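Local atomic coordinates of salmonella typhimurium DB7155 bacteriophage DET7 tailspike (Bacteriophage, PDB entry 2V5I), a protein that probably binds and hydrolyses Salmonella O-antigen as the trimeric receptor-binding tailspike of the phage. Residues D279-S284 against N326-N331; L527-M532 against L544-D549; I60-C65 against V85-F90; F232-G237 against G267-N272. All blocks are in the same frame, centred on the assembly; numbering follows the deposited sequence.

Interaction 1. Residues D279-S284 against N326-N331; sequences DSVALS and NILVMN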
loop_
_atom_site.group_PDB
_atom_site.type_symbol
_atom_site.label_atom_id
_atom_site.label_comp_id
_atom_site.label_asym_id
_atom_site.label_seq_id
_atom_site.Cartn_x
_atom_site.Cartn_y
_atom_site.Cartn_z
ATOM N N ASP A 279 -7.369 3.416 -4.478
ATOM C CA ASP A 279 -7.504 4.083 -3.189
ATOM C C ASP A 279 -8.965 4.109 -2.706
ATOM O O ASP A 279 -9.397 5.056 -2.057
ATOM C CB ASP A 279 -6.947 5.520 -3.256
ATOM C CG ASP A 279 -5.494 5.642 -3.702
ATOM O OD1 ASP A 279 -4.706 4.670 -3.736
ATOM O OD2 ASP A 279 -5.120 6.826 -3.987
ATOM N N SER A 280 -9.699 3.030 -2.990
ATOM C CA SER A 280 -11.150 2.994 -2.733
ATOM C C SER A 280 -11.545 1.788 -1.878
ATOM O O SER A 280 -10.783 0.858 -1.697
ATOM C CB SER A 280 -11.927 3.021 -4.031
ATOM O OG SER A 280 -11.687 4.214 -4.744
ATOM N N VAL A 281 -12.726 1.882 -1.251
ATOM C CA VAL A 281 -13.125 0.955 -0.187
ATOM C C VAL A 281 -14.565 0.567 -0.386
ATOM O O VAL A 281 -15.415 1.437 -0.605
ATOM C CB VAL A 281 -13.008 1.645 1.186
ATOM C CG1 VAL A 281 -13.419 0.671 2.259
ATOM C CG2 VAL A 281 -11.547 2.124 1.431
ATOM N N ALA A 282 -14.849 -0.763 -0.400
ATOM C CA ALA A 282 -16.257 -1.251 -0.425
ATOM C C ALA A 282 -16.505 -2.011 0.855
ATOM O O ALA A 282 -15.777 -2.946 1.172
ATOM C CB ALA A 282 -16.545 -2.125 -1.636
ATOM N N LEU A 283 -17.585 -1.648 1.582
ATOM C CA LEU A 283 -17.923 -2.232 2.883
ATOM C C LEU A 283 -19.360 -2.805 2.800
ATOM O O LEU A 283 -20.304 -2.111 2.350
ATOM C CB LEU A 283 -17.881 -1.147 3.972
ATOM C CG LEU A 283 -16.542 -0.466 4.212
ATOM C CD1 LEU A 283 -16.773 0.527 5.313
ATOM C CD2 LEU A 283 -15.500 -1.415 4.546
ATOM N N SER A 284 -19.516 -4.076 3.185
ATOM C CA SER A 284 -20.808 -4.761 3.282
ATOM C C SER A 284 -21.713 -4.674 2.042
ATOM O O SER A 284 -22.913 -4.487 2.222
ATOM C CB SER A 284 -21.551 -4.225 4.493
ATOM O OG SER A 284 -20.759 -4.455 5.680
ATOM N N ASN A 326 -4.490 -0.562 -4.693
ATOM C CA ASN A 326 -4.775 -0.020 -3.387
ATOM C C ASN A 326 -6.275 0.080 -3.111
ATOM O O ASN A 326 -6.819 1.133 -2.842
ATOM C CB ASN A 326 -4.125 1.351 -3.171
ATOM C CG ASN A 326 -4.292 1.833 -1.758
ATOM O OD1 ASN A 326 -4.444 1.023 -0.852
ATOM N ND2 ASN A 326 -4.234 3.150 -1.550
ATOM N N ILE A 327 -6.926 -1.075 -3.216
ATOM C CA ILE A 327 -8.356 -1.172 -2.898
ATOM C C ILE A 327 -8.589 -2.093 -1.717
ATOM O O ILE A 327 -7.823 -3.010 -1.476
ATOM C CB ILE A 327 -9.189 -1.627 -4.142
ATOM C CG1 ILE A 327 -8.746 -2.964 -4.715
ATOM C CG2 ILE A 327 -9.146 -0.554 -5.226
ATOM C CD1 ILE A 327 -9.734 -3.624 -5.575
ATOM N N LEU A 328 -9.697 -1.864 -1.007
ATOM C CA LEU A 328 -10.024 -2.603 0.230
ATOM C C LEU A 328 -11.493 -3.002 0.201
ATOM O O LEU A 328 -12.339 -2.188 -0.190
ATOM C CB LEU A 328 -9.785 -1.733 1.465
ATOM C CG LEU A 328 -10.270 -2.236 2.845
ATOM C CD1 LEU A 328 -9.545 -3.462 3.257
ATOM C CD2 LEU A 328 -10.155 -1.121 3.910
ATOM N N VAL A 329 -11.765 -4.278 0.503
ATOM C CA VAL A 329 -13.142 -4.754 0.610
ATOM C C VAL A 329 -13.304 -5.499 1.944
ATOM O O VAL A 329 -12.459 -6.309 2.288
ATOM C CB VAL A 329 -13.528 -5.698 -0.546
ATOM C CG1 VAL A 329 -14.968 -6.199 -0.396
ATOM C CG2 VAL A 329 -13.331 -5.042 -1.955
ATOM N N MET A 330 -14.433 -5.257 2.625
ATOM C CA MET A 330 -14.754 -6.040 3.819
ATOM C C MET A 330 -16.242 -6.344 3.912
ATOM O O MET A 330 -17.084 -5.530 3.512
ATOM C CB MET A 330 -14.339 -5.245 5.066
ATOM C CG MET A 330 -12.866 -4.995 5.152
ATOM S SD MET A 330 -12.405 -4.177 6.709
ATOM C CE MET A 330 -12.937 -5.434 7.867
ATOM N N ASN A 331 -16.529 -7.568 4.366
ATOM C CA ASN A 331 -17.888 -8.022 4.685
ATOM C C ASN A 331 -18.854 -8.100 3.498
ATOM O O ASN A 331 -20.047 -7.977 3.673
ATOM C CB ASN A 331 -18.493 -7.210 5.830
ATOM C CG ASN A 331 -19.643 -7.917 6.490
ATOM O OD1 ASN A 331 -19.599 -9.159 6.686
ATOM N ND2 ASN A 331 -20.661 -7.145 6.924
HETATM O O HOH W 1 -8.048 1.402 -0.146
#
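Asp279 to Ser284 and Asn326 to Asn331 lie side by side, in register and parallel. They are neighbouring turns of the parallel beta-helix found in P22-type tailspikes. The backbone bonds come first. Leu328 N donates to Ser280 O, Ala282 N to Leu328 O and Met330 N to Ala282 O. The run ends with Ser284 N and Met330 O, 2.9 Å apart and nearly straight at 169°. CA-H...O contacts fill in between, for example Val281 CA to Leu328 O at 3.2 Å. At the start the pairing frays: Asp279 N and Ser280 N make only weak bonds to Asn326 O.

The polar side chains sit at the two ends. Asn331 ND2 donates to Ser284 OG at 3.0 Å. The other branch of that amide, OD1, is bonded to Tyr378 OH. At the opposite end Asn326 ND2 reaches Asp279 OD1 at 2.7 Å. It comes from above the carboxylate, with the two flat groups turned 68° apart. Asn326 has a second conformer, so this bond is doubtful as a permanent link.

Apolar contacts lie on both faces. On one, Val281 CG1 meets Leu328 CD2 at 4.1 Å, and Leu283 CD2 meets Met330 CB at 4.0 Å. Each pair points the same way. This face packs on a second subunit, where Arg278 and Leu323 of that chain touch Val281 and Leu328. On the other, Ala282 and Val329 lie next to each other, and Phe290 covers Val329.

The chemistry implies a backbone-held centre, buried between largely apolar faces, with a side-chain bond at the Ser284/Asn331 end and a less certain one at the Asp279/Asn326 end.

Interaction 2. Residues L527-M532 against L544-D549; sequences LDINTM and LIRLPD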
loop_
_atom_site.group_PDB
_atom_site.type_symbol
_atom_site.label_atom_id
_atom_site.label_comp_id
_atom_site.label_asym_id
_atom_site.label_seq_id
_atom_site.Cartn_x
_atom_site.Cartn_y
_atom_site.Cartn_z
ATOM N N LEU A 527 19.934 -49.077 -6.612
ATOM C CA LEU A 527 19.754 -48.414 -7.921
ATOM C C LEU A 527 21.067 -47.966 -8.582
ATOM O O LEU A 527 21.394 -48.436 -9.648
ATOM C CB LEU A 527 18.793 -47.244 -7.784
ATOM C CG LEU A 527 18.507 -46.457 -9.061
ATOM C CD1 LEU A 527 17.755 -47.352 -10.057
ATOM C CD2 LEU A 527 17.679 -45.226 -8.707
ATOM N N ASP A 528 21.765 -47.012 -7.969
ATOM C CA ASP A 528 22.914 -46.377 -8.552
ATOM C C ASP A 528 24.176 -47.181 -8.370
ATOM O O ASP A 528 24.391 -47.806 -7.322
ATOM C CB ASP A 528 23.159 -45.011 -7.899
ATOM C CG ASP A 528 22.076 -43.962 -8.170
ATOM O OD1 ASP A 528 21.291 -44.100 -9.146
ATOM O OD2 ASP A 528 22.074 -42.927 -7.412
ATOM N N ILE A 529 25.074 -47.082 -9.344
ATOM C CA ILE A 529 26.429 -47.613 -9.224
ATOM C C ILE A 529 27.154 -47.005 -8.023
ATOM O O ILE A 529 26.976 -45.824 -7.715
ATOM C CB ILE A 529 27.229 -47.315 -10.511
ATOM C CG1 ILE A 529 26.699 -48.251 -11.624
ATOM C CG2 ILE A 529 28.718 -47.553 -10.310
ATOM C CD1 ILE A 529 27.176 -47.907 -12.994
ATOM N N ASN A 530 27.904 -47.848 -7.324
ATOM C CA ASN A 530 28.695 -47.468 -6.141
ATOM C C ASN A 530 27.786 -46.951 -5.013
ATOM O O ASN A 530 28.058 -45.942 -4.367
ATOM C CB ASN A 530 29.792 -46.470 -6.478
ATOM C CG ASN A 530 30.851 -47.065 -7.408
ATOM O OD1 ASN A 530 31.038 -48.272 -7.485
ATOM N ND2 ASN A 530 31.468 -46.203 -8.184
ATOM N N THR A 531 26.714 -47.685 -4.825
ATOM C CA THR A 531 25.872 -47.516 -3.668
ATOM C C THR A 531 25.578 -48.862 -3.005
ATOM O O THR A 531 25.649 -49.903 -3.621
ATOM C CB THR A 531 24.552 -46.755 -4.006
ATOM O OG1 THR A 531 23.703 -47.565 -4.804
ATOM C CG2 THR A 531 24.824 -45.420 -4.697
ATOM N N MET A 532 25.239 -48.805 -1.728
ATOM C CA MET A 532 25.046 -49.996 -0.862
ATOM C C MET A 532 23.768 -49.865 -0.060
ATOM O O MET A 532 23.513 -48.819 0.492
ATOM C CB MET A 532 26.220 -50.047 0.136
ATOM C CG MET A 532 26.095 -51.092 1.149
ATOM S SD MET A 532 27.403 -50.932 2.388
ATOM C CE MET A 532 26.647 -49.721 3.490
ATOM N N LEU A 544 23.769 -55.239 -0.010
ATOM C CA LEU A 544 23.476 -55.314 -1.432
ATOM C C LEU A 544 24.126 -54.114 -2.112
ATOM O O LEU A 544 23.841 -52.978 -1.774
ATOM C CB LEU A 544 21.959 -55.286 -1.655
ATOM C CG LEU A 544 21.485 -55.240 -3.127
ATOM C CD1 LEU A 544 21.955 -56.450 -3.907
ATOM C CD2 LEU A 544 19.956 -55.139 -3.131
ATOM N N ILE A 545 25.079 -54.387 -3.020
ATOM C CA ILE A 545 25.938 -53.360 -3.568
ATOM C C ILE A 545 25.860 -53.405 -5.103
ATOM O O ILE A 545 25.959 -54.479 -5.685
ATOM C CB ILE A 545 27.394 -53.579 -3.141
ATOM C CG1 ILE A 545 27.501 -53.322 -1.640
ATOM C CG2 ILE A 545 28.351 -52.664 -3.922
ATOM C CD1 ILE A 545 28.759 -53.703 -1.004
ATOM N N ARG A 546 25.721 -52.244 -5.723
ATOM C CA ARG A 546 25.884 -52.142 -7.152
ATOM C C ARG A 546 27.320 -51.697 -7.430
ATOM O O ARG A 546 27.717 -50.631 -6.984
ATOM C CB ARG A 546 24.890 -51.229 -7.771
ATOM C CG ARG A 546 24.899 -51.347 -9.316
ATOM C CD ARG A 546 23.837 -50.545 -10.016
ATOM N NE ARG A 546 23.931 -50.773 -11.477
ATOM C CZ ARG A 546 23.546 -49.911 -12.412
ATOM N NH1 ARG A 546 22.949 -48.769 -12.102
ATOM N NH2 ARG A 546 23.722 -50.227 -13.697
ATOM N N LEU A 547 28.080 -52.546 -8.090
ATOM C CA LEU A 547 29.525 -52.371 -8.346
ATOM C C LEU A 547 29.807 -51.427 -9.490
ATOM O O LEU A 547 28.927 -51.125 -10.287
ATOM C CB LEU A 547 30.114 -53.736 -8.697
ATOM C CG LEU A 547 30.070 -54.786 -7.580
ATOM C CD1 LEU A 547 30.361 -56.215 -8.092
ATOM C CD2 LEU A 547 30.945 -54.457 -6.438
ATOM N N PRO A 548 31.086 -50.998 -9.623
ATOM C CA PRO A 548 31.464 -50.119 -10.713
ATOM C C PRO A 548 31.110 -50.609 -12.120
ATOM O O PRO A 548 30.786 -49.779 -12.980
ATOM C CB PRO A 548 32.983 -50.011 -10.545
ATOM C CG PRO A 548 33.186 -50.119 -9.101
ATOM C CD PRO A 548 32.177 -51.189 -8.670
ATOM N N ASP A 549 31.108 -51.924 -12.351
ATOM C CA ASP A 549 30.690 -52.446 -13.677
ATOM C C ASP A 549 29.172 -52.552 -13.892
ATOM O O ASP A 549 28.730 -53.020 -14.937
ATOM C CB ASP A 549 31.369 -53.786 -14.006
ATOM C CG ASP A 549 30.810 -54.970 -13.212
ATOM O OD1 ASP A 549 29.882 -54.785 -12.389
ATOM O OD2 ASP A 549 31.332 -56.115 -13.394
#
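Arg546 stretches out along Leu527 to Ile529. Its CG is anti to the backbone N (chi1 -169°) and the chain runs straight on to NE, which carries the guanidinium to the far end of the loop. There NH1 donates to Leu527 O at 2.9 Å, lying in the carbonyl plane. Ile529 crosses over one guanidinium face, with CG1 3.6 Å from Arg546 CZ. Its other branch, CG2, turns to the following turn and rests 3.8 Å from Pro548 CA.

Asn530 meets Pro548 at about a right angle, OD1 lying 3.3 Å from Pro548 CG. On the strands, Met532 crosses Ile545 obliquely, CG to CG1 at 3.8 Å. Two backbone bonds join the two segments: Asn530 N to Arg546 O at 2.8 Å and Arg546 N to Thr531 O at 3.1 Å. Within the loop, Thr531 OG1 donates to Asp528 O at 2.6 Å.

The contact lies at the open end of the hairpin 531-537/540-546, whose sheet runs on into the third subunit. Arg546 NE donates to Gly550 O, so two carbonyls hold the arginine. They probably balance its charge in part, since the nearby Asp528 carboxylate does not touch it and pairs with Lys503 of the third subunit.

Interaction 3. Residues I60-C65 against V85-F90; sequences ILTINC and VINQPF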
loop_
_atom_site.group_PDB
_atom_site.type_symbol
_atom_site.label_atom_id
_atom_site.label_comp_id
_atom_site.label_asym_id
_atom_site.label_seq_id
_atom_site.Cartn_x
_atom_site.Cartn_y
_atom_site.Cartn_z
ATOM N N ILE A 60 -22.253 28.834 -18.657
ATOM C CA ILE A 60 -21.310 28.211 -17.718
ATOM C C ILE A 60 -21.669 28.762 -16.371
ATOM O O ILE A 60 -21.244 29.886 -16.008
ATOM C CB ILE A 60 -19.865 28.563 -18.082
ATOM C CG1 ILE A 60 -19.547 28.040 -19.498
ATOM C CG2 ILE A 60 -18.937 27.943 -17.117
ATOM C CD1 ILE A 60 -18.227 28.564 -20.017
ATOM N N LEU A 61 -22.475 28.030 -15.636
ATOM C CA LEU A 61 -22.992 28.502 -14.350
ATOM C C LEU A 61 -22.324 27.834 -13.174
ATOM O O LEU A 61 -21.892 26.678 -13.265
ATOM C CB LEU A 61 -24.526 28.279 -14.262
ATOM C CG LEU A 61 -25.396 28.990 -15.307
ATOM C CD1 LEU A 61 -26.866 28.811 -14.994
ATOM C CD2 LEU A 61 -25.012 30.472 -15.412
ATOM N N THR A 62 -22.249 28.571 -12.083
ATOM C CA THR A 62 -21.913 28.006 -10.740
ATOM C C THR A 62 -23.182 27.938 -9.952
ATOM O O THR A 62 -23.735 29.009 -9.610
ATOM C CB THR A 62 -20.911 28.915 -10.077
ATOM O OG1 THR A 62 -19.756 29.008 -10.921
ATOM C CG2 THR A 62 -20.456 28.391 -8.744
ATOM N N ILE A 63 -23.634 26.720 -9.633
ATOM C CA ILE A 63 -24.914 26.506 -8.976
ATOM C C ILE A 63 -24.557 26.181 -7.564
ATOM O O ILE A 63 -23.923 25.166 -7.307
ATOM C CB ILE A 63 -25.751 25.344 -9.581
ATOM C CG1 ILE A 63 -25.893 25.529 -11.118
ATOM C CG2 ILE A 63 -27.078 25.235 -8.881
ATOM C CD1 ILE A 63 -26.669 24.441 -11.790
ATOM N N ASN A 64 -24.951 27.060 -6.646
ATOM C CA ASN A 64 -24.716 26.884 -5.237
ATOM C C ASN A 64 -25.997 26.450 -4.560
ATOM O O ASN A 64 -26.954 27.218 -4.482
ATOM C CB ASN A 64 -24.195 28.201 -4.648
ATOM C CG ASN A 64 -22.879 28.609 -5.246
ATOM O OD1 ASN A 64 -22.726 29.716 -5.803
ATOM N ND2 ASN A 64 -21.940 27.733 -5.181
ATOM N N CYS A 65 -26.047 25.208 -4.084
ATOM C CA CYS A 65 -27.279 24.716 -3.476
ATOM C C CYS A 65 -27.234 24.885 -1.966
ATOM O O CYS A 65 -26.258 24.482 -1.322
ATOM C CB CYS A 65 -27.502 23.254 -3.814
ATOM S SG CYS A 65 -27.508 22.952 -5.613
ATOM N N VAL A 85 -20.334 24.129 -12.487
ATOM C CA VAL A 85 -20.104 23.465 -11.176
ATOM C C VAL A 85 -21.421 23.462 -10.444
ATOM O O VAL A 85 -22.077 24.480 -10.408
ATOM C CB VAL A 85 -19.039 24.193 -10.347
ATOM C CG1 VAL A 85 -18.933 23.612 -8.956
ATOM C CG2 VAL A 85 -17.700 24.097 -11.074
ATOM N N ILE A 86 -21.752 22.340 -9.830
ATOM C CA ILE A 86 -22.933 22.227 -8.951
ATOM C C ILE A 86 -22.447 21.891 -7.555
ATOM O O ILE A 86 -21.929 20.796 -7.327
ATOM C CB ILE A 86 -23.916 21.111 -9.480
ATOM C CG1 ILE A 86 -24.253 21.371 -10.970
ATOM C CG2 ILE A 86 -25.173 21.133 -8.670
ATOM C CD1 ILE A 86 -25.129 20.252 -11.607
ATOM N N ASN A 87 -22.555 22.853 -6.636
ATOM C CA ASN A 87 -22.089 22.687 -5.255
ATOM C C ASN A 87 -23.210 22.270 -4.331
ATOM O O ASN A 87 -24.247 22.936 -4.231
ATOM C CB ASN A 87 -21.517 24.028 -4.735
ATOM C CG ASN A 87 -20.244 24.429 -5.446
ATOM O OD1 ASN A 87 -20.128 25.520 -6.078
ATOM N ND2 ASN A 87 -19.281 23.563 -5.371
ATOM N N GLN A 88 -22.981 21.179 -3.595
ATOM C CA GLN A 88 -23.865 20.724 -2.525
ATOM C C GLN A 88 -25.319 20.430 -2.915
ATOM O O GLN A 88 -26.252 20.696 -2.145
ATOM C CB GLN A 88 -23.813 21.665 -1.269
ATOM C CG GLN A 88 -22.476 21.759 -0.569
ATOM C CD GLN A 88 -22.433 22.849 0.528
ATOM O OE1 GLN A 88 -22.121 24.011 0.259
ATOM N NE2 GLN A 88 -22.727 22.470 1.747
ATOM N N PRO A 89 -25.530 19.822 -4.114
ATOM C CA PRO A 89 -26.890 19.460 -4.443
ATOM C C PRO A 89 -27.381 18.392 -3.461
ATOM O O PRO A 89 -26.594 17.623 -2.883
ATOM C CB PRO A 89 -26.793 18.910 -5.861
ATOM C CG PRO A 89 -25.423 18.350 -5.921
ATOM C CD PRO A 89 -24.585 19.305 -5.091
ATOM N N PHE A 90 -28.698 18.344 -3.246
ATOM C CA PHE A 90 -29.278 17.305 -2.406
ATOM C C PHE A 90 -30.581 16.832 -3.100
ATOM O O PHE A 90 -31.552 17.620 -3.206
ATOM C CB PHE A 90 -29.589 17.853 -0.995
ATOM C CG PHE A 90 -29.937 16.807 0.021
ATOM C CD1 PHE A 90 -31.223 16.276 0.095
ATOM C CD2 PHE A 90 -28.989 16.342 0.910
ATOM C CE1 PHE A 90 -31.565 15.300 1.060
ATOM C CE2 PHE A 90 -29.293 15.360 1.846
ATOM C CZ PHE A 90 -30.601 14.844 1.934
HETATM O O HOH W 2 -23.593 25.548 -1.781
#
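Ile63 and Ile86 lie side by side on adjacent rungs of the parallel beta-helix, where strand 62-65 runs parallel to strand 85-87, 4.8 Å between axes. The tight part is the backbone and the inner face. Ile63 N to Val85 O and Asn87 N to Ile63 O are both short and nearly straight, and Cys65 N to Asn87 O continues the pattern. The two isoleucines share one rotamer and point the same way, with Ile63 CD1 4.0 Å from Ile86 CG1. Leu40, Ile42 and Phe56 pack around Ile63. Cys65 closes this side: its SG stands beside the backbone N (chi1 -56°) and comes within 3.7 Å of Pro89 CA.

The other face is more polar and looser, apart from the buried Val85. Thr62, Asn64 and Asn87 project there, all partly exposed. The amides of Asn64 and Asn87 lie side by side, their planes only 5° apart. Asn64 ND2 is 3.0 Å from Asn87 OD1, but the angle is too poor for a hydrogen bond. Lys66 of the third subunit donates to Thr62 OG1 on this face. At the strand end Gln88 NE2 donates to Gly83 O of the second subunit. There one water donates to both Cys65 O and Gln88 OE1, 2.9 Å from each.

Interaction 4. Residues F232-G237 against G267-N272; sequences FLRNNG and GGTARN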
loop_
_atom_site.group_PDB
_atom_site.type_symbol
_atom_site.label_atom_id
_atom_site.label_comp_id
_atom_site.label_asym_id
_atom_site.label_seq_id
_atom_site.Cartn_x
_atom_site.Cartn_y
_atom_site.Cartn_z
ATOM N N PHE A 232 -20.309 2.308 -14.519
ATOM C CA PHE A 232 -19.970 2.839 -15.854
ATOM C C PHE A 232 -20.561 1.971 -16.935
ATOM O O PHE A 232 -20.547 0.754 -16.795
ATOM C CB PHE A 232 -18.403 2.805 -16.004
ATOM C CG PHE A 232 -17.702 3.736 -15.079
ATOM C CD1 PHE A 232 -17.385 3.315 -13.782
ATOM C CD2 PHE A 232 -17.384 4.989 -15.469
ATOM C CE1 PHE A 232 -16.760 4.172 -12.905
ATOM C CE2 PHE A 232 -16.724 5.891 -14.561
ATOM C CZ PHE A 232 -16.418 5.405 -13.291
ATOM N N LEU A 233 -20.995 2.623 -18.027
ATOM C CA LEU A 233 -21.492 1.942 -19.244
ATOM C C LEU A 233 -20.808 2.565 -20.464
ATOM O O LEU A 233 -20.891 3.758 -20.684
ATOM C CB LEU A 233 -23.027 2.058 -19.411
ATOM C CG LEU A 233 -23.893 1.431 -18.346
ATOM C CD1 LEU A 233 -24.114 2.356 -17.190
ATOM C CD2 LEU A 233 -25.233 1.067 -18.959
ATOM N N ARG A 234 -20.080 1.743 -21.221
ATOM C CA ARG A 234 -19.388 2.157 -22.447
ATOM C C ARG A 234 -18.462 3.386 -22.248
ATOM O O ARG A 234 -18.506 4.332 -22.997
ATOM C CB ARG A 234 -20.407 2.385 -23.546
ATOM C CG ARG A 234 -19.823 2.405 -24.966
ATOM C CD ARG A 234 -20.891 2.218 -26.030
ATOM N NE ARG A 234 -20.424 2.528 -27.396
ATOM C CZ ARG A 234 -20.326 3.745 -27.908
ATOM N NH1 ARG A 234 -20.612 4.832 -27.203
ATOM N NH2 ARG A 234 -19.895 3.909 -29.180
ATOM N N ASN A 235 -17.648 3.310 -21.190
ATOM C CA ASN A 235 -16.537 4.231 -20.943
ATOM C C ASN A 235 -15.220 3.532 -21.296
ATOM O O ASN A 235 -15.040 2.360 -21.000
ATOM C CB ASN A 235 -16.555 4.704 -19.492
ATOM C CG ASN A 235 -17.508 5.850 -19.282
ATOM O OD1 ASN A 235 -17.103 6.968 -18.871
ATOM N ND2 ASN A 235 -18.775 5.650 -19.579
ATOM N N ASN A 236 -14.322 4.295 -21.934
ATOM C CA ASN A 236 -12.942 3.872 -22.290
ATOM C C ASN A 236 -11.993 4.983 -21.903
ATOM O O ASN A 236 -12.028 6.014 -22.549
ATOM C CB ASN A 236 -12.871 3.491 -23.757
ATOM C CG ASN A 236 -11.509 2.958 -24.154
ATOM O OD1 ASN A 236 -10.589 2.910 -23.329
ATOM N ND2 ASN A 236 -11.413 2.431 -25.387
ATOM N N GLY A 237 -11.162 4.748 -20.890
ATOM C CA GLY A 237 -10.232 5.788 -20.399
ATOM C C GLY A 237 -9.028 5.901 -21.336
ATOM O O GLY A 237 -8.168 6.819 -21.123
ATOM N N GLY A 267 -29.257 -3.406 -27.013
ATOM C CA GLY A 267 -28.712 -3.998 -28.227
ATOM C C GLY A 267 -27.284 -3.680 -28.622
ATOM O O GLY A 267 -26.827 -4.110 -29.675
ATOM N N GLY A 268 -26.570 -2.898 -27.802
ATOM C CA GLY A 268 -25.150 -2.526 -28.074
ATOM C C GLY A 268 -24.373 -2.616 -26.755
ATOM O O GLY A 268 -24.941 -2.732 -25.684
ATOM N N THR A 269 -23.065 -2.643 -26.877
ATOM C CA THR A 269 -22.240 -2.945 -25.726
ATOM C C THR A 269 -22.359 -1.879 -24.635
ATOM O O THR A 269 -22.477 -0.701 -24.921
ATOM C CB THR A 269 -20.743 -3.061 -26.143
ATOM O OG1 THR A 269 -19.993 -3.608 -25.060
ATOM C CG2 THR A 269 -20.107 -1.735 -26.535
ATOM N N ALA A 270 -22.268 -2.342 -23.377
ATOM C CA ALA A 270 -22.226 -1.488 -22.181
ATOM C C ALA A 270 -20.884 -1.637 -21.443
ATOM O O ALA A 270 -20.702 -1.105 -20.343
ATOM C CB ALA A 270 -23.345 -1.863 -21.235
ATOM N N ARG A 271 -19.918 -2.298 -22.095
ATOM C CA ARG A 271 -18.669 -2.662 -21.511
ATOM C C ARG A 271 -17.726 -1.435 -21.341
ATOM O O ARG A 271 -17.995 -0.373 -21.879
ATOM C CB ARG A 271 -17.971 -3.771 -22.289
ATOM C CG ARG A 271 -18.782 -5.081 -22.373
ATOM C CD ARG A 271 -18.095 -6.017 -23.312
ATOM N NE ARG A 271 -18.724 -7.324 -23.392
ATOM C CZ ARG A 271 -19.795 -7.599 -24.133
ATOM N NH1 ARG A 271 -20.358 -6.659 -24.901
ATOM N NH2 ARG A 271 -20.297 -8.847 -24.128
ATOM N N ASN A 272 -16.602 -1.646 -20.631
ATOM C CA ASN A 272 -15.725 -0.539 -20.265
ATOM C C ASN A 272 -14.273 -1.023 -20.379
ATOM O O ASN A 272 -13.977 -2.181 -20.105
ATOM C CB ASN A 272 -15.983 -0.105 -18.840
ATOM C CG ASN A 272 -17.412 0.290 -18.637
ATOM O OD1 ASN A 272 -17.776 1.426 -18.884
ATOM N ND2 ASN A 272 -18.239 -0.687 -18.242
#
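Asn272 places its amide between the backbones of Phe232 and Asn235 and bonds to both. OD1 accepts from Asn235 N at 3.0 Å. ND2 donates to Phe232 O at 3.1 Å, coming from well above the carbonyl plane. The amide reaches them because CG stands beside the backbone N of Asn272 (chi1 -57°). OD1 also presses on Phe232 CB, 3.3 Å away. Next to it Arg234 N donates to Ala270 O at 3.0 Å, again from above the carbonyl plane.

Packing completes this first shell. Arg234 passes across Thr269, with CD 3.5 Å from Thr269 O. Leu233 CD2 touches Ala270 CB at 4.2 Å.

The next shell fixes the two backbones. In the first segment, Arg234 takes left-handed backbone angles (phi 53°), which bend the chain after strand 230-233. Asn235 ND2 donates back to Leu233 O at 3.0 Å and also to Asn206 OD1, while its OD1 accepts from Asn215. In the second segment, Thr269 OG1 accepts from Arg271 N at 3.2 Å, forming an ST turn. The same hydroxyl takes a bond from Arg271 NH1.

Farther out, Asp307 bonds to Thr269, and Asp295 makes a salt bridge with Arg271. The guanidinium of Arg234 is held by Asn206 O and Gly209 O and makes a cation-pi contact with Trp211. No other subunit touches these segments. This is a buried corner of the parallel beta-helix, where one coil turns off a strand and an asparagine side chain from the next connection grips Phe232 O and Asn235 N at the bend.

Along the chain the order is interaction 3, interaction 4, interaction 1 and interaction 2, with no overlap. The first three belong to the beta-helix. Interactions 3 and 1 join parallel strands of the same run of rungs, their centres 29 Å apart, and both touch the second subunit. Interaction 4 lies at a bend after a strand of the other run, 24 Å from interaction 1 and 28 Å from interaction 3, centre to centre. Interaction 2 stands apart in a C-terminal antiparallel hairpin, its centre 90 Å from that of interaction 3. The spike thus combines a stacked helical body with a terminal sheet shared between subunits, consistent with an intertwined trimer.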